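Local structure of enoyl-CoA hydratase (Mycobacterium tuberculosis, 4JJT) at residues D7-I11 with A34-F39. The protein probably acts as a lyase of the enoyl-CoA hydratase/isomerase family, adding water across the double bond of enoyl-CoA thioesters. Numbering follows the deposited sequence.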
ATOM      1  N   ASP A   7      41.623   4.095  11.070  1.00 62.10           N
ATOM      2  CA  ASP A   7      42.307   4.872  10.042  1.00 60.63           C
ATOM      3  C   ASP A   7      41.559   4.822   8.715  1.00 54.15           C
ATOM      4  O   ASP A   7      41.501   5.815   7.990  1.00 55.22           O
ATOM      5  CB  ASP A   7      43.740   4.375   9.853  1.00 67.61           C
ATOM      6  CG  ASP A   7      44.503   5.183   8.827  1.00 76.19           C
ATOM      7  OD1 ASP A   7      45.151   6.177   9.217  1.00 80.22           O
ATOM      8  OD2 ASP A   7      44.453   4.828   7.630  1.00 80.20           O
ATOM      9  N   ILE A   8      40.990   3.662   8.404  1.00 44.27           N
ATOM     10  CA  ILE A   8      40.205   3.502   7.186  1.00 43.79           C
ATOM     11  C   ILE A   8      38.883   4.252   7.311  1.00 41.22           C
ATOM     12  O   ILE A   8      38.161   4.425   6.334  1.00 26.87           O
ATOM     13  CB  ILE A   8      39.932   2.020   6.863  1.00 38.60           C
ATOM     14  CG1 ILE A   8      39.016   1.405   7.923  1.00 36.04           C
ATOM     15  CG2 ILE A   8      41.236   1.246   6.756  1.00 37.96           C
ATOM     16  CD1 ILE A   8      38.571   0.005   7.600  1.00 35.61           C
ATOM     17  N   LEU A   9      38.574   4.690   8.526  1.00 40.08           N
ATOM     18  CA  LEU A   9      37.412   5.531   8.776  1.00 35.82           C
ATOM     19  C   LEU A   9      37.791   6.663   9.725  1.00 40.80           C
ATOM     20  O   LEU A   9      38.151   6.426  10.876  1.00 37.62           O
ATOM     21  CB  LEU A   9      36.266   4.713   9.367  1.00 37.34           C
ATOM     22  CG  LEU A   9      34.953   5.470   9.557  1.00 38.08           C
ATOM     23  CD1 LEU A   9      34.326   5.784   8.207  1.00 38.53           C
ATOM     24  CD2 LEU A   9      33.991   4.687  10.440  1.00 40.32           C
ATOM     25  N   LEU A  10      37.718   7.895   9.234  1.00 40.68           N
ATOM     26  CA  LEU A  10      38.038   9.057  10.053  1.00 37.81           C
ATOM     27  C   LEU A  10      36.798   9.562  10.778  1.00 38.58           C
ATOM     28  O   LEU A  10      35.735   9.716  10.181  1.00 38.35           O
ATOM     29  CB  LEU A  10      38.665  10.160   9.199  1.00 36.33           C
ATOM     30  CG  LEU A  10      40.002   9.771   8.557  1.00 39.76           C
ATOM     31  CD1 LEU A  10      40.508  10.865   7.634  1.00 42.91           C
ATOM     32  CD2 LEU A  10      41.033   9.451   9.628  1.00 37.20           C
ATOM     33  N   ILE A  11      36.946   9.807  12.074  1.00 41.98           N
ATOM     34  CA  ILE A  11      35.828  10.213  12.919  1.00 39.84           C
ATOM     35  C   ILE A  11      36.127  11.522  13.644  1.00 43.50           C
ATOM     36  O   ILE A  11      37.000  11.580  14.507  1.00 41.40           O
ATOM     37  CB  ILE A  11      35.473   9.120  13.942  1.00 40.20           C
ATOM     38  CG1 ILE A  11      35.042   7.839  13.219  1.00 40.12           C
ATOM     39  CG2 ILE A  11      34.380   9.602  14.874  1.00 41.05           C
ATOM     40  CD1 ILE A  11      34.790   6.670  14.136  1.00 37.56           C
ATOM     41  N   ALA A  34      35.817  -4.851   6.522  1.00 38.60           N
ATOM     42  CA  ALA A  34      36.248  -4.130   7.716  1.00 36.33           C
ATOM     43  C   ALA A  34      35.684  -2.712   7.762  1.00 33.51           C
ATOM     44  O   ALA A  34      35.357  -2.202   8.830  1.00 31.12           O
ATOM     45  CB  ALA A  34      37.767  -4.102   7.794  1.00 36.17           C
ATOM     46  N   LEU A  35      35.575  -2.082   6.597  1.00 29.41           N
ATOM     47  CA  LEU A  35      35.082  -0.714   6.516  1.00 26.87           C
ATOM     48  C   LEU A  35      33.572  -0.650   6.722  1.00 35.79           C
ATOM     49  O   LEU A  35      33.056   0.300   7.313  1.00 33.74           O
ATOM     50  CB  LEU A  35      35.471  -0.078   5.181  1.00 26.36           C
ATOM     51  CG  LEU A  35      35.113   1.405   5.017  1.00 28.57           C
ATOM     52  CD1 LEU A  35      35.633   2.214   6.198  1.00 28.82           C
ATOM     53  CD2 LEU A  35      35.662   1.946   3.708  1.00 26.83           C
ATOM     54  N   ARG A  36      32.867  -1.663   6.230  1.00 38.81           N
ATOM     55  CA  ARG A  36      31.423  -1.742   6.420  1.00 36.09           C
ATOM     56  C   ARG A  36      31.096  -1.921   7.899  1.00 37.84           C
ATOM     57  O   ARG A  36      30.160  -1.313   8.412  1.00 42.31           O
ATOM     58  CB  ARG A  36      30.820  -2.888   5.597  1.00 39.96           C
ATOM     59  CG  ARG A  36      30.941  -2.703   4.092  1.00 39.47           C
ATOM     60  CD  ARG A  36      30.035  -3.664   3.335  1.00 35.26           C
ATOM     61  NE  ARG A  36      30.302  -5.064   3.665  1.00 35.41           N
ATOM     62  CZ  ARG A  36      31.167  -5.834   3.012  1.00 38.26           C
ATOM     63  NH1 ARG A  36      31.859  -5.340   1.994  1.00 38.76           N
ATOM     64  NH2 ARG A  36      31.343  -7.095   3.377  1.00 36.81           N
ATOM     65  N   ASP A  37      31.883  -2.748   8.579  1.00 39.04           N
ATOM     66  CA  ASP A  37      31.692  -2.985  10.003  1.00 41.17           C
ATOM     67  C   ASP A  37      31.848  -1.706  10.815  1.00 41.06           C
ATOM     68  O   ASP A  37      31.047  -1.426  11.705  1.00 42.88           O
ATOM     69  CB  ASP A  37      32.671  -4.045  10.511  1.00 45.14           C
ATOM     70  CG  ASP A  37      32.259  -5.451  10.128  1.00 54.63           C
ATOM     71  OD1 ASP A  37      31.082  -5.654   9.761  1.00 55.26           O
ATOM     72  OD2 ASP A  37      33.114  -6.358  10.205  1.00 59.77           O
ATOM     73  N   ARG A  38      32.877  -0.927  10.498  1.00 44.14           N
ATOM     74  CA  ARG A  38      33.185   0.266  11.273  1.00 44.96           C
ATOM     75  C   ARG A  38      32.256   1.433  10.944  1.00 38.67           C
ATOM     76  O   ARG A  38      31.894   2.207  11.831  1.00 35.56           O
ATOM     77  CB  ARG A  38      34.652   0.664  11.084  1.00 47.61           C
ATOM     78  CG  ARG A  38      35.332   1.102  12.371  1.00 58.09           C
ATOM     79  CD  ARG A  38      36.824   1.334  12.174  1.00 67.78           C
ATOM     80  NE  ARG A  38      37.526   0.121  11.768  1.00 76.24           N
ATOM     81  CZ  ARG A  38      38.837   0.056  11.562  1.00 80.95           C
ATOM     82  NH1 ARG A  38      39.398  -1.086  11.192  1.00 81.26           N
ATOM     83  NH2 ARG A  38      39.589   1.138  11.730  1.00 81.76           N
ATOM     84  N   PHE A  39      31.875   1.562   9.675  1.00 31.70           N
ATOM     85  CA  PHE A  39      30.965   2.636   9.267  1.00 35.09           C
ATOM     86  C   PHE A  39      29.604   2.511   9.939  1.00 36.76           C
ATOM     87  O   PHE A  39      29.105   3.466  10.534  1.00 39.24           O
ATOM     88  CB  PHE A  39      30.780   2.666   7.746  1.00 36.02           C
ATOM     89  CG  PHE A  39      29.672   3.579   7.285  1.00 33.98           C
ATOM     90  CD1 PHE A  39      29.863   4.947   7.234  1.00 36.75           C
ATOM     91  CD2 PHE A  39      28.442   3.067   6.905  1.00 32.36           C
ATOM     92  CE1 PHE A  39      28.848   5.786   6.813  1.00 37.92           C
ATOM     93  CE2 PHE A  39      27.427   3.905   6.485  1.00 38.28           C
ATOM     94  CZ  PHE A  39      27.632   5.263   6.440  1.00 40.72           C
TER
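Leu9, the first residue of strand 9-14, and Ile8 just before it pack apolar side chains against the first turns of helix 33-48, an instance of a sheet margin meeting a helix through apolar side chains, without a hydrogen bond between the two segments. The end of Ile8 lies on the helix, CD1 3.7 Å from Leu35 CA and also touching Ala34 CB, so its tip rests on helix backbone as much as on side chains. It slides past Leu35 in the opposite direction, and Leu35 CD1 in turn comes 3.9 Å from Ile8 CG1. That methyl also lies 3.4 Å from the carbonyl Ile8 O. A first torsion of -175° sets Leu35 CG opposite the backbone N and beside the carbonyl carbon, and from there CD1 reaches the strand, although CB does not point there; the same methyl also meets Leu9 CB. In the crotonase-like fold, to which sequence and family assign this chain, the N-terminal hairpin forms one margin of the sheet. Here strand 9-14, the outermost strand of the sheet in this chain, runs antiparallel to strand 17-22, the chain then enters helix 33-48, and the contact brings the helix back beside the first strand, their short segments running nearly parallel at 20° with axes 9.8 Å apart. One turn on from Leu35, Arg38 meets Ile8 at about a right angle: CG1 sits 3.8 Å above the plane of the Arg38 guanidinium, over its centre, while Asp7 N lies at the edge of the group. Deeper in, Leu9 CD2 approaches Arg38 O at 3.5 Å and touches Phe39 CA, lying against the helix backbone. Asp7 O accepts a hydrogen bond from Asn23 ND2, Ile8 pairs with Asn23 through the backbone, and Arg24 touches both Ile8 and Leu35.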